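Local coordinates for protein GH3 beta-N-acetylglucosaminidase (Paenibacillaceae, PDB 6K5J) that probably removes N-acetylglucosamine residues from the non-reducing ends of oligosaccharides, acting as a family 3 glycoside hydrolase of the beta-N-acetylglucosaminidase type, at residues G44-F49 against V76-S81; L20-F25 against A293-V298; L13-G18 against E40-G45. One frame throughout, in Å; residues are numbered along the deposited sequence.

Contact 1: residues G44-F49 against V76-S81. With NAG (2-acetamido-2-deoxy-beta-D-glucopyranose), chain B.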
loop_
_atom_site.group_PDB
_atom_site.type_symbol
_atom_site.label_atom_id
_atom_site.label_comp_id
_atom_site.label_asym_id
_atom_site.label_seq_id
_atom_site.Cartn_x
_atom_site.Cartn_y
_atom_site.Cartn_z
ATOM N N GLY A 44 20.139 10.251 -3.811
ATOM C CA GLY A 44 19.156 11.319 -3.797
ATOM C C GLY A 44 18.038 11.080 -2.809
ATOM O O GLY A 44 17.356 12.024 -2.393
ATOM N N GLY A 45 17.842 9.825 -2.410
ATOM C CA GLY A 45 16.691 9.487 -1.592
ATOM C C GLY A 45 16.931 8.276 -0.714
ATOM O O GLY A 45 17.803 7.443 -0.982
ATOM N N ILE A 46 16.114 8.192 0.337
ATOM C CA ILE A 46 16.072 7.082 1.281
ATOM C C ILE A 46 14.635 6.590 1.348
ATOM O O ILE A 46 13.707 7.403 1.377
ATOM C CB ILE A 46 16.545 7.514 2.687
ATOM C CG1 ILE A 46 17.993 8.001 2.657
ATOM C CG2 ILE A 46 16.344 6.379 3.720
ATOM C CD1 ILE A 46 19.010 6.873 2.436
ATOM N N ILE A 47 14.437 5.274 1.364
ATOM C CA ILE A 47 13.124 4.688 1.630
ATOM C C ILE A 47 13.183 3.939 2.958
ATOM O O ILE A 47 14.122 3.171 3.209
ATOM C CB ILE A 47 12.655 3.762 0.488
ATOM C CG1 ILE A 47 11.316 3.103 0.869
ATOM C CG2 ILE A 47 13.728 2.721 0.134
ATOM C CD1 ILE A 47 10.571 2.456 -0.286
ATOM N N TYR A 48 12.179 4.165 3.806
ATOM C CA TYR A 48 12.042 3.495 5.095
ATOM C C TYR A 48 11.199 2.224 4.967
ATOM O O TYR A 48 10.217 2.184 4.216
ATOM C CB TYR A 48 11.360 4.406 6.117
ATOM C CG TYR A 48 12.166 5.569 6.666
ATOM C CD1 TYR A 48 13.559 5.528 6.731
ATOM C CD2 TYR A 48 11.517 6.700 7.161
ATOM C CE1 TYR A 48 14.285 6.595 7.272
ATOM C CE2 TYR A 48 12.230 7.765 7.696
ATOM C CZ TYR A 48 13.614 7.708 7.741
ATOM O OH TYR A 48 14.318 8.759 8.278
ATOM N N PHE A 49 11.559 1.210 5.756
ATOM C CA PHE A 49 10.723 0.036 6.005
ATOM C C PHE A 49 10.524 -0.132 7.511
ATOM O O PHE A 49 11.014 0.667 8.304
ATOM C CB PHE A 49 11.330 -1.205 5.338
ATOM C CG PHE A 49 11.245 -1.145 3.838
ATOM C CD1 PHE A 49 12.216 -0.470 3.107
ATOM C CD2 PHE A 49 10.149 -1.672 3.170
ATOM C CE1 PHE A 49 12.124 -0.364 1.724
ATOM C CE2 PHE A 49 10.041 -1.571 1.784
ATOM C CZ PHE A 49 11.035 -0.917 1.062
ATOM N N VAL A 76 22.987 17.253 -1.724
ATOM C CA VAL A 76 21.625 17.767 -1.899
ATOM C C VAL A 76 20.729 17.194 -0.805
ATOM O O VAL A 76 20.912 16.024 -0.412
ATOM C CB VAL A 76 21.109 17.398 -3.305
ATOM C CG1 VAL A 76 19.678 17.817 -3.509
ATOM C CG2 VAL A 76 22.003 18.030 -4.371
ATOM N N PRO A 77 19.784 17.961 -0.244
ATOM C CA PRO A 77 18.849 17.382 0.735
ATOM C C PRO A 77 18.113 16.181 0.158
ATOM O O PRO A 77 17.920 16.068 -1.053
ATOM C CB PRO A 77 17.879 18.533 1.033
ATOM C CG PRO A 77 18.657 19.771 0.722
ATOM C CD PRO A 77 19.568 19.408 -0.427
ATOM N N LEU A 78 17.701 15.277 1.047
ATOM C CA LEU A 78 17.187 13.972 0.642
ATOM C C LEU A 78 15.669 13.948 0.520
ATOM O O LEU A 78 14.952 14.532 1.339
ATOM C CB LEU A 78 17.597 12.907 1.658
ATOM C CG LEU A 78 19.087 12.639 1.847
ATOM C CD1 LEU A 78 19.288 11.880 3.146
ATOM C CD2 LEU A 78 19.607 11.837 0.664
ATOM N N LEU A 79 15.182 13.225 -0.486
ATOM C CA LEU A 79 13.840 12.667 -0.399
ATOM C C LEU A 79 13.851 11.486 0.570
ATOM O O LEU A 79 14.762 10.657 0.556
ATOM C CB LEU A 79 13.346 12.223 -1.782
ATOM C CG LEU A 79 13.023 13.359 -2.761
ATOM C CD1 LEU A 79 12.924 12.826 -4.197
ATOM C CD2 LEU A 79 11.733 14.069 -2.340
ATOM N N ILE A 80 12.831 11.411 1.422
ATOM C CA ILE A 80 12.686 10.328 2.383
ATOM C C ILE A 80 11.271 9.788 2.216
ATOM O O ILE A 80 10.292 10.498 2.487
ATOM C CB ILE A 80 12.957 10.791 3.821
ATOM C CG1 ILE A 80 14.422 11.250 3.951
ATOM C CG2 ILE A 80 12.676 9.675 4.826
ATOM C CD1 ILE A 80 14.834 11.703 5.349
ATOM N N SER A 81 11.161 8.550 1.742
ATOM C CA SER A 81 9.885 7.964 1.354
ATOM C C SER A 81 9.573 6.728 2.199
ATOM O O SER A 81 10.355 6.328 3.067
ATOM C CB SER A 81 9.876 7.606 -0.131
ATOM O OG SER A 81 8.523 7.437 -0.578
HETATM C C1 NAG B . 7.122 -2.971 -4.479
HETATM C C2 NAG B . 5.621 -2.582 -4.490
HETATM C C3 NAG B . 5.438 -1.056 -4.401
HETATM C C4 NAG B . 6.283 -0.457 -3.285
HETATM C C5 NAG B . 7.731 -0.875 -3.478
HETATM C C6 NAG B . 8.670 -0.338 -2.421
HETATM C C7 NAG B . 3.837 -3.772 -5.714
HETATM C C8 NAG B . 3.341 -4.191 -7.072
HETATM N N2 NAG B . 4.989 -3.093 -5.699
HETATM O O1 NAG B . 7.209 -4.339 -4.264
HETATM O O3 NAG B . 4.066 -0.743 -4.178
HETATM O O4 NAG B . 6.187 0.962 -3.300
HETATM O O5 NAG B . 7.796 -2.303 -3.405
HETATM O O6 NAG B . 8.446 -0.961 -1.162
HETATM O O7 NAG B . 3.210 -4.018 -4.686
#
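The Tyr48 ring has the CG2 methyl of Ile80 over one face, 3.9 Å from the ring centroid and 28° off the ring normal. This is a CH-pi contact shifted toward the rim, and Tyr48 CE2 is the nearest ring atom, 3.5 Å from Ile80 CG2. The Phe49 ring takes no part in the pairing of the two segments. Its edge faces the bound sugar, with Phe49 CE2 3.4 Å from NAG O6. The setting is a beta-alpha-beta unit of the TIM barrel. Strands 45-47 and 79-81 run parallel at 13° and are joined through helix 56-72. Four backbone hydrogen bonds alternate between them. Leu79 N and Tyr48 N give the outer two, to Gly44 O and Ser81 O. Between these, Ile46 N binds Leu79 O and Ser81 N binds Ile46 O, both at 2.8 Å.

Ile46 and Ile80 share the helix-facing side of the sheet, and Tyr48 extends this layer. The Tyr48 side chain also packs on Val59, Leu62 and Leu66 of helix 56-72, and its OH is hydrogen-bonded to Ser63. An alanine at Tyr48 would remove the ring, which would probably uncover the Ile80 methyl and leave the Ser63 hydroxyl without this partner. Ile46 CG1 meets Leu78 CD1 at 4.1 Å, the two side chains crossing at a slant.

Ile47 and Ser81 face the barrel interior, where both touch Met22 and Phe134. The sugar is hydrogen-bonded by Asp83, Arg152, Lys182, His183 and Asp268. Ile47 has CG1 anti to the backbone N (chi1 176°), and its extended branch reaches the sugar: Ile47 CD1 lies 4.0 Å from NAG C6.

Contact 2: residues L20-F25 against A293-V298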
loop_
_atom_site.group_PDB
_atom_site.type_symbol
_atom_site.label_atom_id
_atom_site.label_comp_id
_atom_site.label_asym_id
_atom_site.label_seq_id
_atom_site.Cartn_x
_atom_site.Cartn_y
_atom_site.Cartn_z
ATOM N N LEU A 20 19.746 9.984 -8.907
ATOM C CA LEU A 20 18.808 9.085 -9.569
ATOM C C LEU A 20 18.503 7.820 -8.774
ATOM O O LEU A 20 17.756 6.971 -9.271
ATOM C CB LEU A 20 19.354 8.689 -10.937
ATOM C CG LEU A 20 19.897 9.829 -11.804
ATOM C CD1 LEU A 20 20.352 9.285 -13.139
ATOM C CD2 LEU A 20 18.835 10.892 -11.989
ATOM N N VAL A 21 19.034 7.663 -7.568
ATOM C CA VAL A 21 18.869 6.418 -6.820
ATOM C C VAL A 21 18.232 6.710 -5.467
ATOM O O VAL A 21 18.627 7.653 -4.775
ATOM C CB VAL A 21 20.212 5.688 -6.651
ATOM C CG1 VAL A 21 20.043 4.450 -5.765
ATOM C CG2 VAL A 21 20.772 5.325 -8.031
ATOM N N MET A 22 17.239 5.905 -5.101
ATOM C CA MET A 22 16.680 5.897 -3.756
ATOM C C MET A 22 16.963 4.537 -3.138
ATOM O O MET A 22 16.672 3.500 -3.752
ATOM C CB MET A 22 15.171 6.169 -3.769
ATOM C CG MET A 22 14.530 6.058 -2.382
ATOM S SD MET A 22 12.809 6.595 -2.413
ATOM C CE MET A 22 12.972 8.376 -2.167
ATOM N N ALA A 23 17.532 4.538 -1.932
ATOM C CA ALA A 23 18.010 3.310 -1.309
ATOM C C ALA A 23 17.420 3.157 0.080
ATOM O O ALA A 23 17.115 4.140 0.758
ATOM C CB ALA A 23 19.544 3.277 -1.206
ATOM N N GLY A 24 17.274 1.902 0.507
ATOM C CA GLY A 24 16.957 1.606 1.885
ATOM C C GLY A 24 18.193 1.165 2.647
ATOM O O GLY A 24 19.273 0.997 2.087
ATOM N N PHE A 25 18.011 0.988 3.953
ATOM C CA PHE A 25 19.102 0.602 4.828
ATOM C C PHE A 25 18.487 0.017 6.089
ATOM O O PHE A 25 17.285 0.153 6.346
ATOM C CB PHE A 25 20.010 1.793 5.174
ATOM C CG PHE A 25 19.371 2.765 6.124
ATOM C CD1 PHE A 25 18.468 3.706 5.658
ATOM C CD2 PHE A 25 19.628 2.696 7.493
ATOM C CE1 PHE A 25 17.850 4.582 6.533
ATOM C CE2 PHE A 25 19.008 3.570 8.380
ATOM C CZ PHE A 25 18.126 4.511 7.904
ATOM N N ALA A 293 12.576 6.879 -16.848
ATOM C CA ALA A 293 12.460 7.052 -15.403
ATOM C C ALA A 293 13.516 8.017 -14.870
ATOM O O ALA A 293 14.612 8.150 -15.423
ATOM C CB ALA A 293 12.594 5.704 -14.680
ATOM N N ASP A 294 13.182 8.676 -13.758
ATOM C CA ASP A 294 14.102 9.585 -13.080
ATOM C C ASP A 294 14.724 8.993 -11.838
ATOM O O ASP A 294 15.870 9.325 -11.510
ATOM C CB ASP A 294 13.380 10.864 -12.644
ATOM C CG ASP A 294 12.648 11.519 -13.772
ATOM O OD1 ASP A 294 13.312 11.840 -14.779
ATOM O OD2 ASP A 294 11.417 11.693 -13.654
ATOM N N LEU A 295 13.973 8.182 -11.098
ATOM C CA LEU A 295 14.386 7.754 -9.772
ATOM C C LEU A 295 14.349 6.235 -9.725
ATOM O O LEU A 295 13.286 5.629 -9.908
ATOM C CB LEU A 295 13.491 8.360 -8.688
ATOM C CG LEU A 295 13.957 8.160 -7.244
ATOM C CD1 LEU A 295 15.370 8.738 -7.008
ATOM C CD2 LEU A 295 12.955 8.788 -6.268
ATOM N N ILE A 296 15.507 5.639 -9.468
ATOM C CA ILE A 296 15.713 4.192 -9.450
ATOM C C ILE A 296 15.584 3.717 -8.009
ATOM O O ILE A 296 16.378 4.109 -7.148
ATOM C CB ILE A 296 17.103 3.834 -10.006
ATOM C CG1 ILE A 296 17.279 4.320 -11.447
ATOM C CG2 ILE A 296 17.407 2.350 -9.822
ATOM C CD1 ILE A 296 16.111 4.104 -12.355
ATOM N N LEU A 297 14.599 2.869 -7.734
ATOM C CA LEU A 297 14.336 2.405 -6.378
ATOM C C LEU A 297 15.015 1.052 -6.160
ATOM O O LEU A 297 14.730 0.086 -6.882
ATOM C CB LEU A 297 12.833 2.302 -6.131
ATOM C CG LEU A 297 12.390 1.819 -4.750
ATOM C CD1 LEU A 297 12.927 2.736 -3.640
ATOM C CD2 LEU A 297 10.874 1.736 -4.696
ATOM N N VAL A 298 15.909 0.978 -5.179
ATOM C CA VAL A 298 16.580 -0.275 -4.823
ATOM C C VAL A 298 16.527 -0.377 -3.298
ATOM O O VAL A 298 17.377 0.166 -2.588
ATOM C CB VAL A 298 18.015 -0.356 -5.353
ATOM C CG1 VAL A 298 18.550 -1.781 -5.192
ATOM C CG2 VAL A 298 18.069 0.050 -6.837
#
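Val21, Met22 and Ala23 pair in parallel register with Ile296, Leu297 and Val298, the strand axes 4.8 Å apart and inclined at 21°. Three hydrogen bonds zip the backbones together. Ile296 N donates to Leu20 O at 2.6 Å, Met22 N to Ile296 O, and Val298 N to Met22 O. The last is nearly straight, with 176° at the hydrogen.

Met22 makes the main side-chain contacts with Leu295 and Leu297. CG is anti to its own amide nitrogen (chi1 175°), and the chain runs beside Leu297, pointing the same way. Met22 CG lies 3.9 Å from Leu297 CD1. The bend at chi3 turns the terminal methyl, and Met22 CE meets Leu295 CD2 at 4.1 Å. Leu297 also touches the bound NAG. Val21 and Ile296 share the other face of the sheet, where Val21 packs on helix 302-317.

At the start of the pairing, Leu20 CD2 presses on Asp294 O at 3.4 Å. That buried carbonyl has no polar partner in the model. The Asp294 carboxylate is held by Arg256, Arg332 and Ser329.

Strands 21-23 and 296-298 are the first and last of the TIM barrel. Main-chain bonds therefore close the barrel, and apolar side chains fill in around them.

Contact 3: residues L13-G18 against E40-G45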
loop_
_atom_site.group_PDB
_atom_site.type_symbol
_atom_site.label_atom_id
_atom_site.label_comp_id
_atom_site.label_asym_id
_atom_site.label_seq_id
_atom_site.Cartn_x
_atom_site.Cartn_y
_atom_site.Cartn_z
ATOM N N LEU A 13 29.387 14.746 -11.944
ATOM C CA LEU A 13 28.722 13.617 -12.578
ATOM C C LEU A 13 28.313 12.569 -11.551
ATOM O O LEU A 13 27.213 12.013 -11.632
ATOM C CB LEU A 13 29.629 12.992 -13.637
ATOM C CG LEU A 13 29.046 11.767 -14.345
ATOM C CD1 LEU A 13 27.667 12.080 -14.905
ATOM C CD2 LEU A 13 29.979 11.295 -15.457
ATOM N N LYS A 14 29.183 12.281 -10.579
ATOM C CA LYS A 14 28.834 11.277 -9.580
ATOM C C LYS A 14 27.667 11.745 -8.714
ATOM O O LYS A 14 26.821 10.936 -8.311
ATOM C CB LYS A 14 30.050 10.941 -8.713
ATOM C CG LYS A 14 30.823 9.710 -9.182
ATOM C CD LYS A 14 31.807 9.209 -8.114
ATOM C CE LYS A 14 31.083 8.551 -6.922
ATOM N NZ LYS A 14 30.119 7.467 -7.323
ATOM N N GLN A 15 27.605 13.044 -8.405
ATOM C CA GLN A 15 26.455 13.559 -7.664
ATOM C C GLN A 15 25.180 13.490 -8.495
ATOM O O GLN A 15 24.100 13.217 -7.961
ATOM C CB GLN A 15 26.696 14.996 -7.227
ATOM C CG GLN A 15 27.630 15.182 -6.060
ATOM C CD GLN A 15 27.894 16.654 -5.822
ATOM O OE1 GLN A 15 28.359 17.362 -6.720
ATOM N NE2 GLN A 15 27.566 17.132 -4.628
ATOM N N LYS A 16 25.267 13.789 -9.792
ATOM C CA LYS A 16 24.075 13.713 -10.633
ATOM C C LYS A 16 23.565 12.285 -10.708
ATOM O O LYS A 16 22.358 12.039 -10.578
ATOM C CB LYS A 16 24.366 14.247 -12.038
ATOM C CG LYS A 16 24.735 15.728 -12.098
ATOM C CD LYS A 16 24.907 16.155 -13.551
ATOM C CE LYS A 16 25.544 17.531 -13.658
ATOM N NZ LYS A 16 25.722 17.919 -15.085
ATOM N N VAL A 17 24.472 11.326 -10.896
ATOM C CA VAL A 17 24.055 9.931 -10.971
ATOM C C VAL A 17 23.450 9.495 -9.643
ATOM O O VAL A 17 22.429 8.799 -9.607
ATOM C CB VAL A 17 25.240 9.042 -11.397
ATOM C CG1 VAL A 17 25.000 7.576 -11.016
ATOM C CG2 VAL A 17 25.480 9.173 -12.904
ATOM N N GLY A 18 24.063 9.909 -8.531
ATOM C CA GLY A 18 23.526 9.555 -7.226
ATOM C C GLY A 18 22.114 10.065 -6.994
ATOM O O GLY A 18 21.313 9.401 -6.325
ATOM N N GLU A 40 29.300 9.197 0.132
ATOM C CA GLU A 40 30.187 8.716 -0.918
ATOM C C GLU A 40 29.469 8.440 -2.225
ATOM O O GLU A 40 30.019 8.714 -3.291
ATOM C CB GLU A 40 30.917 7.457 -0.450
ATOM C CG GLU A 40 31.719 7.732 0.817
ATOM C CD GLU A 40 32.487 6.527 1.310
ATOM O OE1 GLU A 40 32.612 5.543 0.546
ATOM O OE2 GLU A 40 32.968 6.568 2.465
ATOM N N ASP A 41 28.248 7.920 -2.180
ATOM C CA ASP A 41 27.518 7.655 -3.408
ATOM C C ASP A 41 26.523 8.754 -3.757
ATOM O O ASP A 41 25.936 8.707 -4.838
ATOM C CB ASP A 41 26.806 6.307 -3.309
ATOM C CG ASP A 41 27.782 5.161 -3.051
ATOM O OD1 ASP A 41 28.797 5.077 -3.774
ATOM O OD2 ASP A 41 27.536 4.356 -2.129
ATOM N N HIS A 42 26.331 9.732 -2.877
ATOM C CA HIS A 42 25.528 10.919 -3.178
ATOM C C HIS A 42 24.081 10.560 -3.516
ATOM O O HIS A 42 23.461 11.187 -4.381
ATOM C CB HIS A 42 26.154 11.741 -4.317
ATOM C CG HIS A 42 27.629 11.972 -4.171
ATOM N ND1 HIS A 42 28.158 12.850 -3.246
ATOM C CD2 HIS A 42 28.686 11.449 -4.838
ATOM C CE1 HIS A 42 29.476 12.855 -3.349
ATOM N NE2 HIS A 42 29.823 12.017 -4.309
ATOM N N VAL A 43 23.527 9.548 -2.836
ATOM C CA VAL A 43 22.173 9.115 -3.173
ATOM C C VAL A 43 21.188 10.270 -2.999
ATOM O O VAL A 43 21.354 11.151 -2.147
ATOM C CB VAL A 43 21.696 7.903 -2.353
ATOM C CG1 VAL A 43 22.484 6.645 -2.733
ATOM C CG2 VAL A 43 21.756 8.208 -0.840
ATOM N N GLY A 44 20.139 10.251 -3.811
ATOM C CA GLY A 44 19.156 11.319 -3.797
ATOM C C GLY A 44 18.038 11.080 -2.809
ATOM O O GLY A 44 17.356 12.024 -2.393
ATOM N N GLY A 45 17.842 9.825 -2.410
ATOM C CA GLY A 45 16.691 9.487 -1.592
ATOM C C GLY A 45 16.931 8.276 -0.714
ATOM O O GLY A 45 17.803 7.443 -0.982
HETATM O O HOH W 1 27.084 8.414 -7.310
HETATM O O HOH W 2 23.594 13.632 -5.395
#
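Lys14 meets the loop through its aliphatic chain and a water. Lys14 CE lies 3.8 Å from Glu40 O, and the bends at chi3 and chi4 bring NZ round toward Asp41. Lys14 NZ stays 4.5 Å from Asp41 OD1, too far for a salt bridge. Asp41 OD1 is paired with Lys306. A water joins the segments here: it donates to Lys14 O and Asp41 O, both at 2.7 Å, and accepts from Lys14 NZ.

Gln15 lays its CG over one face of the His42 ring, 3.8 Å from the centroid and 16° off the normal. This is a CH-pi contact, and the amide plane is turned 65° from the ring. Gln15 OE1 is hydrogen-bonded to Thr12 N, while His42 ND1 pairs with Asn75. A second water bridges the backbones, donating to Gln15 O and to His42 O.

Gly18 has no side chain, which lets two loop carbonyls come close: Asp41 O is 3.5 Å and His42 O 3.3 Å from Gly18 CA. A CB there would clash with both. Gly18 O lies 3.3 Å from Val43 CA, a CA-H...O contact.

His42 leaves the helical conformation with positive phi just after helix 32-39. The arrangement belongs to the N-terminal end of the strands in a TIM barrel: helix 13-19 precedes the first strand, and the loop leads from an outer helix into the second.

Contacts 1 and 2 are buried in the barrel wall. Contact 3 is partly buried and lies farther from the chain centre. The first two share one parallel sheet, in which strands 45-47 and 21-23 are neighbours. Ile47 N to Ala23 O is a probable hydrogen bond between them. Contact 1 is local, joining successive strands; contact 2 ties the first strand to one far along the chain. Contact 3 shares Gly44 and Gly45 with contact 1, and its helix 13-19 leads directly into strand 21-23 of contact 2. The chemistry changes with place: direct backbone bonds and apolar side chains in the wall, bridging waters, a lysine and a CH-pi contact of Gln15 on His42 near the surface.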